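Local coordinates for protein aromatic-amino-acid transaminase TyrB (Burkholderia cenocepacia K56-2Valvano, PDB 4WD2) that probably catalyses the reversible, pyridoxal phosphate-dependent transfer of amino groups from aromatic amino acids to 2-oxo acids, at residues G110-L115 against P136-H141; D120-Y125 against L215-M220; E363-A368 against K402-G407. All coordinates share one frame; numbering follows the deposited sequence. Where two conformers were deposited one is given.

Interaction 1: residues G110-L115 against P136-H141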
ATOM      1  N   GLY A 110      -2.326   2.951  -6.357  1.00  9.66           N
ATOM      2  CA  GLY A 110      -1.855   3.683  -7.516  1.00  8.92           C
ATOM      3  C   GLY A 110      -1.462   2.730  -8.626  1.00 10.08           C
ATOM      4  O   GLY A 110      -1.685   1.524  -8.541  1.00 10.01           O
ATOM      5  N   GLY A 111      -0.886   3.273  -9.687  1.00 11.86           N
ATOM      6  CA  GLY A 111      -0.358   2.443 -10.752  1.00 10.64           C
ATOM      7  C   GLY A 111       0.868   1.677 -10.280  1.00  9.16           C
ATOM      8  O   GLY A 111       1.131   0.570 -10.753  1.00  9.25           O
ATOM      9  N   SER A 112       1.616   2.268  -9.351  1.00  8.81           N
ATOM     10  CA  SER A 112       2.795   1.622  -8.776  1.00 11.15           C
ATOM     11  C   SER A 112       2.425   0.317  -8.100  1.00 11.12           C
ATOM     12  O   SER A 112       3.078  -0.711  -8.303  1.00 11.79           O
ATOM     13  CB  SER A 112       3.484   2.531  -7.749  1.00 12.95           C
ATOM     14  OG  SER A 112       3.922   3.749  -8.316  1.00 15.06           O
ATOM     15  N   GLY A 113       1.388   0.379  -7.268  1.00  8.99           N
ATOM     16  CA  GLY A 113       0.918  -0.784  -6.545  1.00  8.08           C
ATOM     17  C   GLY A 113       0.494  -1.892  -7.485  1.00  7.39           C
ATOM     18  O   GLY A 113       0.683  -3.071  -7.194  1.00  9.62           O
ATOM     19  N   ALA A 114      -0.070  -1.511  -8.626  1.00  7.97           N
ATOM     20  CA  ALA A 114      -0.500  -2.484  -9.621  1.00  7.80           C
ATOM     21  C   ALA A 114       0.707  -3.160 -10.257  1.00  9.32           C
ATOM     22  O   ALA A 114       0.699  -4.364 -10.495  1.00  7.79           O
ATOM     23  CB  ALA A 114      -1.358  -1.818 -10.680  1.00  7.28           C
ATOM     24  N   LEU A 115       1.748  -2.376 -10.525  1.00 10.44           N
ATOM     25  CA  LEU A 115       2.972  -2.913 -11.096  1.00  7.96           C
ATOM     26  C   LEU A 115       3.627  -3.889 -10.115  1.00  8.49           C
ATOM     27  O   LEU A 115       4.121  -4.951 -10.512  1.00  8.85           O
ATOM     28  CB  LEU A 115       3.930  -1.774 -11.460  1.00  7.48           C
ATOM     29  CG  LEU A 115       3.535  -0.891 -12.653  1.00  6.65           C
ATOM     30  CD1 LEU A 115       4.357   0.400 -12.669  1.00  7.79           C
ATOM     31  CD2 LEU A 115       3.709  -1.644 -13.960  1.00  6.36           C
ATOM     32  N   PRO A 136      13.979   5.146 -23.489  1.00 13.70           N
ATOM     33  CA  PRO A 136      13.955   5.018 -22.029  1.00 13.59           C
ATOM     34  C   PRO A 136      12.555   4.683 -21.510  1.00 12.70           C
ATOM     35  O   PRO A 136      11.639   4.495 -22.307  1.00 10.81           O
ATOM     36  CB  PRO A 136      14.378   6.412 -21.567  1.00 13.60           C
ATOM     37  CG  PRO A 136      13.722   7.301 -22.573  1.00 10.97           C
ATOM     38  CD  PRO A 136      13.762   6.546 -23.899  1.00 13.55           C
ATOM     39  N   SER A 137      12.392   4.619 -20.192  1.00 12.03           N
ATOM     40  CA  SER A 137      11.076   4.360 -19.618  1.00 13.17           C
ATOM     41  C   SER A 137      10.914   5.084 -18.285  1.00 13.23           C
ATOM     42  O   SER A 137      11.832   5.761 -17.833  1.00 14.97           O
ATOM     43  CB  SER A 137      10.853   2.857 -19.442  1.00 14.05           C
ATOM     44  OG  SER A 137       9.503   2.573 -19.116  1.00 14.41           O
ATOM     45  N   TRP A 138       9.742   4.945 -17.675  1.00 15.61           N
ATOM     46  CA  TRP A 138       9.461   5.515 -16.358  1.00 16.24           C
ATOM     47  C   TRP A 138      10.557   5.126 -15.372  1.00 16.25           C
ATOM     48  O   TRP A 138      10.952   3.961 -15.297  1.00 14.43           O
ATOM     49  CB  TRP A 138       8.096   5.047 -15.839  1.00 15.55           C
ATOM     50  CG  TRP A 138       7.694   5.670 -14.530  1.00 15.38           C
ATOM     51  CD1 TRP A 138       7.734   6.994 -14.211  1.00 17.01           C
ATOM     52  CD2 TRP A 138       7.171   5.000 -13.375  1.00 16.07           C
ATOM     53  NE1 TRP A 138       7.283   7.192 -12.930  1.00 16.86           N
ATOM     54  CE2 TRP A 138       6.930   5.982 -12.394  1.00 16.63           C
ATOM     55  CE3 TRP A 138       6.888   3.665 -13.074  1.00 14.91           C
ATOM     56  CZ2 TRP A 138       6.416   5.673 -11.131  1.00 16.02           C
ATOM     57  CZ3 TRP A 138       6.379   3.359 -11.815  1.00 14.83           C
ATOM     58  CH2 TRP A 138       6.147   4.360 -10.865  1.00 14.69           C
ATOM     59  N   GLU A 139      11.033   6.112 -14.620  1.00 18.48           N
ATOM     60  CA  GLU A 139      12.181   5.956 -13.730  1.00 21.79           C
ATOM     61  C   GLU A 139      12.058   4.831 -12.690  1.00 21.10           C
ATOM     62  O   GLU A 139      13.066   4.360 -12.170  1.00 23.27           O
ATOM     63  CB  GLU A 139      12.455   7.283 -13.003  1.00 25.78           C
ATOM     64  CG  GLU A 139      11.287   7.818 -12.162  1.00 28.38           C
ATOM     65  CD  GLU A 139      10.364   8.757 -12.933  1.00 30.54           C
ATOM     66  OE1 GLU A 139      10.510   8.865 -14.170  1.00 31.64           O
ATOM     67  OE2 GLU A 139       9.492   9.387 -12.294  1.00 31.14           O
ATOM     68  N   ASN A 140      10.843   4.386 -12.389  1.00 18.40           N
ATOM     69  CA  ASN A 140      10.681   3.378 -11.348  1.00 15.58           C
ATOM     70  C   ASN A 140      10.356   1.975 -11.864  1.00 12.51           C
ATOM     71  O   ASN A 140      10.199   1.045 -11.076  1.00 11.41           O
ATOM     72  CB  ASN A 140       9.613   3.842 -10.361  1.00 17.53           C
ATOM     73  CG  ASN A 140      10.041   5.087  -9.591  1.00 21.09           C
ATOM     74  OD1 ASN A 140      11.191   5.205  -9.166  1.00 20.38           O
ATOM     75  ND2 ASN A 140       9.119   6.027  -9.423  1.00 23.69           N
ATOM     76  N   HIS A 141      10.282   1.822 -13.182  1.00 11.40           N
ATOM     77  CA  HIS A 141      10.035   0.517 -13.795  1.00 11.46           C
ATOM     78  C   HIS A 141      11.147  -0.475 -13.478  1.00 12.13           C
ATOM     79  O   HIS A 141      10.883  -1.592 -13.030  1.00 12.72           O
ATOM     80  CB  HIS A 141       9.889   0.654 -15.312  1.00 11.39           C
ATOM     81  CG  HIS A 141       8.494   0.963 -15.767  1.00 12.18           C
ATOM     82  ND1 HIS A 141       8.229   1.576 -16.970  1.00 12.25           N
ATOM     83  CD2 HIS A 141       7.293   0.723 -15.189  1.00 11.61           C
ATOM     84  CE1 HIS A 141       6.919   1.711 -17.114  1.00 12.82           C
ATOM     85  NE2 HIS A 141       6.331   1.205 -16.046  1.00 12.14           N
TER
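The indole of Trp138 meets Ser112 at its rim: OG lies near the ring plane, 3.4 Å from CH2. Asn140 CB covers one indole face, 3.5 Å above the plane and displaced toward the rim, while CD2 of His141 adjoins the edge in plane. The imidazole of His141 is flanked in a similar way, with Trp138 CB 3.6 Å above one face and Ser137 CB and Leu115 CD1 at the edge. This is the cofactor site of a fold type I aminotransferase, where the N-terminal turn of helix 110-125 faces the loop that follows strand 131-135.

A single methyl, Leu115 CD1, touches both rings. It stands 3.7 Å from Trp138 CZ3, approaching obliquely, and 3.9 Å from His141 CD2. Trp138 can reach the helix because CG is anti to the backbone N (chi1 -176°), which carries the indole across from the loop.

The helix end grips the phosphate of the modified lysine at position 254 through Gly111 N and Ser112 OG; the positive end of the helix dipole would favour this anion. Ser112 OG also hydrogen-bonds to Ser292 OG of the second subunit, so the dimer interface reaches the phosphate pocket. His141 is held at both nitrogens: NE2 pairs with Asp219, and ND1 shares a hydrogen bond of 2.7 Å with Ser137 OG, which fixes the rotation of the imidazole.

Interaction 2: residues D120-Y125 against L215-M220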
ATOM      1  N   ASP A 120       5.043  -9.331  -8.448  1.00 10.33           N
ATOM      2  CA  ASP A 120       5.176 -10.373  -7.429  1.00 11.73           C
ATOM      3  C   ASP A 120       4.460 -11.671  -7.851  1.00 12.00           C
ATOM      4  O   ASP A 120       4.966 -12.772  -7.628  1.00 12.85           O
ATOM      5  CB  ASP A 120       4.636  -9.878  -6.076  1.00 12.13           C
ATOM      6  CG  ASP A 120       5.609  -8.935  -5.351  1.00 14.24           C
ATOM      7  OD1 ASP A 120       6.768  -8.794  -5.795  1.00 15.14           O
ATOM      8  OD2 ASP A 120       5.217  -8.352  -4.319  1.00 15.04           O
ATOM      9  N   PHE A 121       3.276 -11.532  -8.439  1.00 10.08           N
ATOM     10  CA  PHE A 121       2.546 -12.664  -9.016  1.00 10.59           C
ATOM     11  C   PHE A 121       3.353 -13.318 -10.144  1.00 10.92           C
ATOM     12  O   PHE A 121       3.498 -14.537 -10.184  1.00 12.60           O
ATOM     13  CB  PHE A 121       1.166 -12.201  -9.531  1.00 10.90           C
ATOM     14  CG  PHE A 121       0.494 -13.168 -10.489  1.00 11.64           C
ATOM     15  CD1 PHE A 121      -0.103 -14.332 -10.025  1.00 12.65           C
ATOM     16  CD2 PHE A 121       0.437 -12.893 -11.846  1.00 11.07           C
ATOM     17  CE1 PHE A 121      -0.724 -15.216 -10.902  1.00 11.01           C
ATOM     18  CE2 PHE A 121      -0.183 -13.771 -12.727  1.00 11.06           C
ATOM     19  CZ  PHE A 121      -0.766 -14.930 -12.253  1.00 10.64           C
ATOM     20  N   LEU A 122       3.879 -12.504 -11.054  1.00  9.47           N
ATOM     21  CA  LEU A 122       4.649 -13.016 -12.182  1.00  9.72           C
ATOM     22  C   LEU A 122       5.941 -13.717 -11.760  1.00 10.50           C
ATOM     23  O   LEU A 122       6.306 -14.738 -12.337  1.00 11.43           O
ATOM     24  CB  LEU A 122       4.976 -11.888 -13.159  1.00  9.68           C
ATOM     25  CG  LEU A 122       3.834 -11.327 -14.011  1.00  9.08           C
ATOM     26  CD1 LEU A 122       4.316 -10.136 -14.815  1.00  9.31           C
ATOM     27  CD2 LEU A 122       3.254 -12.400 -14.933  1.00  8.94           C
ATOM     28  N   LYS A 123       6.633 -13.177 -10.764  1.00 12.51           N
ATOM     29  CA  LYS A 123       7.879 -13.786 -10.279  1.00 13.03           C
ATOM     30  C   LYS A 123       7.623 -15.170  -9.713  1.00 13.00           C
ATOM     31  O   LYS A 123       8.436 -16.085  -9.866  1.00 12.37           O
ATOM     32  CB  LYS A 123       8.542 -12.900  -9.221  1.00 14.15           C
ATOM     33  CG  LYS A 123       9.841 -13.461  -8.656  1.00 16.97           C
ATOM     34  CD  LYS A 123      10.878 -13.654  -9.764  1.00 18.70           C
ATOM     35  CE  LYS A 123      12.137 -14.331  -9.234  1.00 20.84           C
ATOM     36  NZ  LYS A 123      13.193 -14.399 -10.286  1.00 22.10           N
ATOM     37  N   ARG A 124       6.471 -15.320  -9.073  1.00 13.23           N
ATOM     38  CA  ARG A 124       6.127 -16.558  -8.402  1.00 17.05           C
ATOM     39  C   ARG A 124       5.781 -17.647  -9.408  1.00 17.09           C
ATOM     40  O   ARG A 124       6.109 -18.818  -9.196  1.00 18.11           O
ATOM     41  CB  ARG A 124       4.966 -16.326  -7.429  1.00 18.98           C
ATOM     42  CG  ARG A 124       4.586 -17.549  -6.645  1.00 23.01           C
ATOM     43  CD  ARG A 124       4.022 -17.199  -5.282  1.00 25.72           C
ATOM     44  NE  ARG A 124       3.557 -18.409  -4.618  1.00 29.61           N
ATOM     45  CZ  ARG A 124       2.305 -18.841  -4.673  1.00 30.93           C
ATOM     46  NH1 ARG A 124       1.398 -18.137  -5.334  1.00 31.64           N
ATOM     47  NH2 ARG A 124       1.956 -19.957  -4.054  1.00 32.64           N
ATOM     48  N   TYR A 125       5.152 -17.256 -10.515  1.00 15.06           N
ATOM     49  CA  TYR A 125       4.686 -18.231 -11.496  1.00 15.27           C
ATOM     50  C   TYR A 125       5.492 -18.254 -12.785  1.00 14.22           C
ATOM     51  O   TYR A 125       5.392 -19.200 -13.557  1.00 15.68           O
ATOM     52  CB  TYR A 125       3.205 -17.994 -11.792  1.00 14.61           C
ATOM     53  CG  TYR A 125       2.352 -18.429 -10.624  1.00 16.47           C
ATOM     54  CD1 TYR A 125       2.177 -19.779 -10.339  1.00 16.58           C
ATOM     55  CD2 TYR A 125       1.761 -17.498  -9.778  1.00 16.21           C
ATOM     56  CE1 TYR A 125       1.421 -20.193  -9.265  1.00 17.51           C
ATOM     57  CE2 TYR A 125       0.998 -17.905  -8.693  1.00 17.09           C
ATOM     58  CZ  TYR A 125       0.831 -19.254  -8.444  1.00 17.71           C
ATOM     59  OH  TYR A 125       0.079 -19.667  -7.365  1.00 17.96           O
ATOM     60  N   LEU A 215       4.517 -12.107 -22.693  1.00 13.39           N
ATOM     61  CA  LEU A 215       3.659 -11.603 -21.628  1.00 13.80           C
ATOM     62  C   LEU A 215       3.675 -10.085 -21.553  1.00 11.77           C
ATOM     63  O   LEU A 215       4.502  -9.508 -20.846  1.00 11.93           O
ATOM     64  CB  LEU A 215       4.092 -12.172 -20.278  1.00 15.27           C
ATOM     65  CG  LEU A 215       3.451 -13.488 -19.875  1.00 18.10           C
ATOM     66  CD1 LEU A 215       4.138 -14.022 -18.627  1.00 18.42           C
ATOM     67  CD2 LEU A 215       1.964 -13.270 -19.635  1.00 18.93           C
ATOM     68  N   PRO A 216       2.745  -9.434 -22.261  1.00 10.72           N
ATOM     69  CA  PRO A 216       2.658  -7.974 -22.234  1.00 11.20           C
ATOM     70  C   PRO A 216       2.119  -7.451 -20.908  1.00 10.56           C
ATOM     71  O   PRO A 216       1.077  -7.902 -20.407  1.00  9.86           O
ATOM     72  CB  PRO A 216       1.694  -7.656 -23.384  1.00  9.16           C
ATOM     73  CG  PRO A 216       0.843  -8.868 -23.506  1.00 10.05           C
ATOM     74  CD  PRO A 216       1.752 -10.030 -23.175  1.00 11.02           C
ATOM     75  N   PHE A 217       2.860  -6.510 -20.340  1.00 10.19           N
ATOM     76  CA  PHE A 217       2.449  -5.787 -19.149  1.00 11.34           C
ATOM     77  C   PHE A 217       2.244  -4.333 -19.569  1.00 10.49           C
ATOM     78  O   PHE A 217       3.204  -3.575 -19.720  1.00 10.99           O
ATOM     79  CB  PHE A 217       3.503  -5.912 -18.038  1.00 12.23           C
ATOM     80  CG  PHE A 217       2.960  -5.728 -16.641  1.00 11.43           C
ATOM     81  CD1 PHE A 217       3.561  -6.363 -15.573  1.00 10.38           C
ATOM     82  CD2 PHE A 217       1.858  -4.925 -16.398  1.00 11.57           C
ATOM     83  CE1 PHE A 217       3.077  -6.204 -14.295  1.00 10.95           C
ATOM     84  CE2 PHE A 217       1.368  -4.764 -15.121  1.00 10.31           C
ATOM     85  CZ  PHE A 217       1.980  -5.404 -14.067  1.00 10.49           C
ATOM     86  N   VAL A 218       0.991  -3.959 -19.797  1.00  9.42           N
ATOM     87  CA  VAL A 218       0.687  -2.611 -20.253  1.00  8.57           C
ATOM     88  C   VAL A 218       0.514  -1.675 -19.069  1.00  8.20           C
ATOM     89  O   VAL A 218      -0.225  -1.979 -18.129  1.00  8.75           O
ATOM     90  CB  VAL A 218      -0.573  -2.572 -21.121  1.00  9.37           C
ATOM     91  CG1 VAL A 218      -0.816  -1.155 -21.625  1.00  9.65           C
ATOM     92  CG2 VAL A 218      -0.437  -3.538 -22.293  1.00  8.76           C
ATOM     93  N   ASP A 219       1.232  -0.558 -19.122  1.00  8.17           N
ATOM     94  CA  ASP A 219       1.207   0.483 -18.098  1.00  9.70           C
ATOM     95  C   ASP A 219       0.422   1.667 -18.667  1.00  8.45           C
ATOM     96  O   ASP A 219       0.913   2.371 -19.554  1.00  7.50           O
ATOM     97  CB  ASP A 219       2.646   0.886 -17.710  1.00  9.99           C
ATOM     98  CG  ASP A 219       2.713   1.799 -16.489  1.00 11.27           C
ATOM     99  OD1 ASP A 219       1.684   2.388 -16.099  1.00 13.13           O
ATOM    100  OD2 ASP A 219       3.818   1.940 -15.923  1.00 10.27           O
ATOM    101  N   MET A 220      -0.807   1.856 -18.184  1.00  6.38           N
ATOM    102  CA  MET A 220      -1.654   2.943 -18.654  1.00  6.49           C
ATOM    103  C   MET A 220      -1.882   3.939 -17.530  1.00  8.34           C
ATOM    104  O   MET A 220      -2.867   3.853 -16.803  1.00 10.46           O
ATOM    105  CB  MET A 220      -2.994   2.407 -19.179  1.00  7.30           C
ATOM    106  CG  MET A 220      -3.853   3.475 -19.857  1.00  8.08           C
ATOM    107  SD  MET A 220      -5.289   2.789 -20.681  1.00 12.55           S
ATOM    108  CE  MET A 220      -6.014   1.866 -19.327  1.00 12.19           C
TER
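Leu122 overlaps two side chains of the strand at once, one with each branch of its isobutyl group. CD1 lies 3.9 Å from Phe217 CD1 and 4.2 Å from CE1 of the same ring, approaching the phenyl obliquely. CD2 turns to Leu215, whose CD1 methyl it meets at 4.1 Å, and there the two leucine side chains run antiparallel, side by side.

The fork works because Leu215 and Phe217 are two residues apart on a strand and therefore project from the same face of the sheet, toward the helix. Leu122 has CG anti to its carbonyl carbon (chi1 -72°), which turns the branched end toward the strand. Phe217 has its ring anti to the backbone N (chi1 -155°), and this swings the phenyl toward the helix. The backbones stay well apart, with 9.6 Å between Leu122 CA and Leu215 CA, and side chains alone bridge the gap. All three are buried and the contact is wholly apolar, as expected where a helix lies over the central sheet of an alpha/beta/alpha sandwich, here the large domain of the aminotransferase fold.

Other residues continue this packing: Leu122 also touches Phe150 and Leu247, and Leu215 meets Met9 of the second subunit. Strand 215-220 runs parallel between strands 182-186 and 246-251, pairing through backbone bonds such as those of Phe217 with Val183 and Leu185. Pro216 and Val218 project from the other face of the sheet onto Leu239 of helix 234-241, so the strand is sandwiched between that helix and helix 110-125, whose Phe121 packs in turn on helix 273-288.

Interaction 3: residues E363-A368 against K402-G407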
ATOM      1  N   GLU A 363      22.553  18.005 -22.526  1.00 15.28           N
ATOM      2  CA  GLU A 363      22.684  18.299 -21.102  1.00 15.97           C
ATOM      3  C   GLU A 363      23.218  19.717 -20.896  1.00 14.90           C
ATOM      4  O   GLU A 363      22.759  20.428 -19.996  1.00 13.14           O
ATOM      5  CB  GLU A 363      23.580  17.264 -20.407  1.00 18.99           C
ATOM      6  CG  GLU A 363      22.898  15.904 -20.207  1.00 20.92           C
ATOM      7  CD  GLU A 363      23.654  14.982 -19.261  1.00 24.76           C
ATOM      8  OE1 GLU A 363      24.643  15.431 -18.646  1.00 26.34           O
ATOM      9  OE2 GLU A 363      23.255  13.803 -19.129  1.00 26.10           O
ATOM     10  N   SER A 364      24.161  20.128 -21.746  1.00 14.51           N
ATOM     11  CA  SER A 364      24.658  21.504 -21.754  1.00 13.07           C
ATOM     12  C   SER A 364      23.542  22.507 -22.024  1.00 16.83           C
ATOM     13  O   SER A 364      23.451  23.534 -21.358  1.00 16.73           O
ATOM     14  CB  SER A 364      25.755  21.682 -22.806  1.00 13.87           C
ATOM     15  OG  SER A 364      27.039  21.548 -22.234  1.00 14.70           O
ATOM     16  N   GLN A 365      22.702  22.210 -23.011  1.00 16.50           N
ATOM     17  CA  GLN A 365      21.602  23.101 -23.365  1.00 11.77           C
ATOM     18  C   GLN A 365      20.590  23.191 -22.227  1.00 12.74           C
ATOM     19  O   GLN A 365      19.988  24.242 -22.001  1.00 11.22           O
ATOM     20  CB  GLN A 365      20.937  22.629 -24.656  1.00 13.72           C
ATOM     21  CG  GLN A 365      21.750  22.989 -25.898  1.00 15.60           C
ATOM     22  CD  GLN A 365      21.215  22.346 -27.165  1.00 15.72           C
ATOM     23  OE1 GLN A 365      20.834  21.177 -27.167  1.00 14.15           O
ATOM     24  NE2 GLN A 365      21.188  23.112 -28.251  1.00 17.04           N
ATOM     25  N   VAL A 366      20.417  22.089 -21.505  1.00 12.00           N
ATOM     26  CA  VAL A 366      19.555  22.086 -20.329  1.00 11.67           C
ATOM     27  C   VAL A 366      20.149  22.998 -19.252  1.00 11.27           C
ATOM     28  O   VAL A 366      19.422  23.715 -18.564  1.00 12.00           O
ATOM     29  CB  VAL A 366      19.356  20.659 -19.759  1.00 16.57           C
ATOM     30  CG1 VAL A 366      18.555  20.700 -18.454  1.00 16.71           C
ATOM     31  CG2 VAL A 366      18.660  19.752 -20.778  1.00 16.19           C
ATOM     32  N   ASP A 367      21.472  22.963 -19.104  1.00 12.00           N
ATOM     33  CA  ASP A 367      22.155  23.843 -18.153  1.00 13.57           C
ATOM     34  C   ASP A 367      21.946  25.298 -18.540  1.00 12.52           C
ATOM     35  O   ASP A 367      21.625  26.134 -17.697  1.00 14.23           O
ATOM     36  CB  ASP A 367      23.656  23.550 -18.091  1.00 15.08           C
ATOM     37  CG  ASP A 367      23.983  22.277 -17.334  1.00 16.59           C
ATOM     38  OD1 ASP A 367      23.153  21.819 -16.520  1.00 17.64           O
ATOM     39  OD2 ASP A 367      25.092  21.742 -17.552  1.00 17.52           O
ATOM     40  N   ALA A 368      22.149  25.597 -19.820  1.00 12.55           N
ATOM     41  CA  ALA A 368      21.974  26.955 -20.328  1.00 12.98           C
ATOM     42  C   ALA A 368      20.543  27.447 -20.117  1.00 13.75           C
ATOM     43  O   ALA A 368      20.322  28.564 -19.654  1.00 15.24           O
ATOM     44  CB  ALA A 368      22.345  27.024 -21.797  1.00 13.19           C
ATOM     45  N   LYS A 402      15.953  30.424 -28.407  1.00 18.12           N
ATOM     46  CA  LYS A 402      17.276  31.046 -28.355  1.00 17.30           C
ATOM     47  C   LYS A 402      18.377  30.014 -28.123  1.00 16.55           C
ATOM     48  O   LYS A 402      19.419  30.065 -28.770  1.00 16.04           O
ATOM     49  CB  LYS A 402      17.330  32.113 -27.261  1.00 17.25           C
ATOM     50  CG  LYS A 402      16.577  33.384 -27.603  1.00 17.17           C
ATOM     51  CD  LYS A 402      16.602  34.357 -26.443  1.00 18.19           C
ATOM     52  CE  LYS A 402      15.808  35.611 -26.753  1.00 19.75           C
ATOM     53  NZ  LYS A 402      15.522  36.392 -25.515  1.00 21.87           N
ATOM     54  N   VAL A 403      18.144  29.076 -27.207  1.00 16.54           N
ATOM     55  CA  VAL A 403      19.148  28.057 -26.910  1.00 17.57           C
ATOM     56  C   VAL A 403      19.392  27.153 -28.122  1.00 18.83           C
ATOM     57  O   VAL A 403      20.541  26.879 -28.479  1.00 21.24           O
ATOM     58  CB  VAL A 403      18.746  27.201 -25.685  1.00 15.30           C
ATOM     59  CG1 VAL A 403      19.707  26.041 -25.505  1.00 12.42           C
ATOM     60  CG2 VAL A 403      18.725  28.060 -24.426  1.00 14.17           C
ATOM     61  N   LEU A 404      18.319  26.709 -28.770  1.00 17.68           N
ATOM     62  CA  LEU A 404      18.454  25.878 -29.965  1.00 18.89           C
ATOM     63  C   LEU A 404      19.150  26.627 -31.107  1.00 18.70           C
ATOM     64  O   LEU A 404      20.025  26.078 -31.774  1.00 19.17           O
ATOM     65  CB  LEU A 404      17.084  25.378 -30.440  1.00 19.93           C
ATOM     66  CG  LEU A 404      16.378  24.250 -29.677  1.00 19.30           C
ATOM     67  CD1 LEU A 404      15.016  23.972 -30.287  1.00 19.26           C
ATOM     68  CD2 LEU A 404      17.220  22.986 -29.670  1.00 20.51           C
ATOM     69  N   LYS A 405      18.754  27.875 -31.331  1.00 18.44           N
ATOM     70  CA  LYS A 405      19.305  28.672 -32.425  1.00 20.32           C
ATOM     71  C   LYS A 405      20.796  28.930 -32.253  1.00 22.05           C
ATOM     72  O   LYS A 405      21.563  28.862 -33.212  1.00 23.19           O
ATOM     73  CB  LYS A 405      18.565  30.007 -32.537  1.00 20.20           C
ATOM     74  CG  LYS A 405      19.099  30.920 -33.624  1.00 21.71           C
ATOM     75  CD  LYS A 405      18.887  30.325 -35.010  1.00 23.44           C
ATOM     76  CE  LYS A 405      19.451  31.235 -36.078  1.00 25.17           C
ATOM     77  NZ  LYS A 405      19.110  30.775 -37.456  1.00 26.70           N
ATOM     78  N   SER A 406      21.198  29.220 -31.020  1.00 22.74           N
ATOM     79  CA  SER A 406      22.595  29.522 -30.706  0.55 24.71           C
ATOM     80  C   SER A 406      23.507  28.328 -30.970  1.00 26.41           C
ATOM     81  O   SER A 406      24.727  28.463 -31.006  1.00 26.71           O
ATOM     82  CB  SER A 406      22.724  29.967 -29.250  0.55 23.81           C
ATOM     83  OG  SER A 406      21.988  31.154 -29.016  0.55 23.47           O
ATOM     84  N   GLY A 407      22.907  27.155 -31.147  1.00 30.15           N
ATOM     85  CA  GLY A 407      23.654  25.962 -31.497  1.00 33.84           C
ATOM     86  C   GLY A 407      24.064  25.132 -30.300  1.00 36.13           C
ATOM     87  O   GLY A 407      24.206  25.653 -29.193  1.00 35.06           O
TER
HETATM   88  O   HOH W   1      22.652  26.030 -27.295  1.00 28.12           O
HETATM   89  O   HOH W   2      20.755  23.035 -31.259  1.00 33.73           O
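Gln365 and Val403 meet with their side chains crossing at a slant, in a helix-helix packing between 363-371 and 393-405 in the C-terminal part of a fold type I aminotransferase. The aliphatic part of the glutamine does the touching: CB and CG each stand 3.7 Å from Val403 CG1. That methyl is anti to the valine's backbone N (chi1 173°), which sets it against the glutamine stem. The helices come close here, with 6.6 Å between Gln365 CA and Val403 CA.

Beyond CG the glutamine chain is extended and carries its amide past the valine, near the C-terminal end of the second helix, where contact passes through water. One water accepts from Gln365 NE2 at 3.0 Å and donates to Leu404 O. Another takes a weak bond from NE2 and donates to both Val403 O and Gly407 O, so the amide is linked to Leu404 O and more weakly to the other two carbonyls. The other end of the amide turns back to the start of its own helix: OE1 accepts from Thr362 N, and this fixes which way the amide is turned.

Gly407 leaves helical geometry with a positive phi of 93°. The water that joins it to the helix lies 2.5 Å from Gly407 O and 2.6 Å from Val403 O.

In the fold
Interactions 1 and 2 use successive parts of helix 110-125 and touch, with centres 12 Å apart. Leu115 CA lies 4.0 Å from Phe217 CZ, so the two contacts adjoin along the helix. A polar link joins them as well: His141 NE2 is 2.6 Å from Asp219 OD2, tying the loop of interaction 1 to the strand of interaction 2. In this family the corresponding aspartate faces the pyridine nitrogen of the cofactor, consistent with His141 as a second-shell residue. Interaction 3 stands apart, its centre about 31 Å from that of interaction 1 and 40 Å from that of interaction 2, and joins peripheral helices whose two segments are untouched by the second subunit.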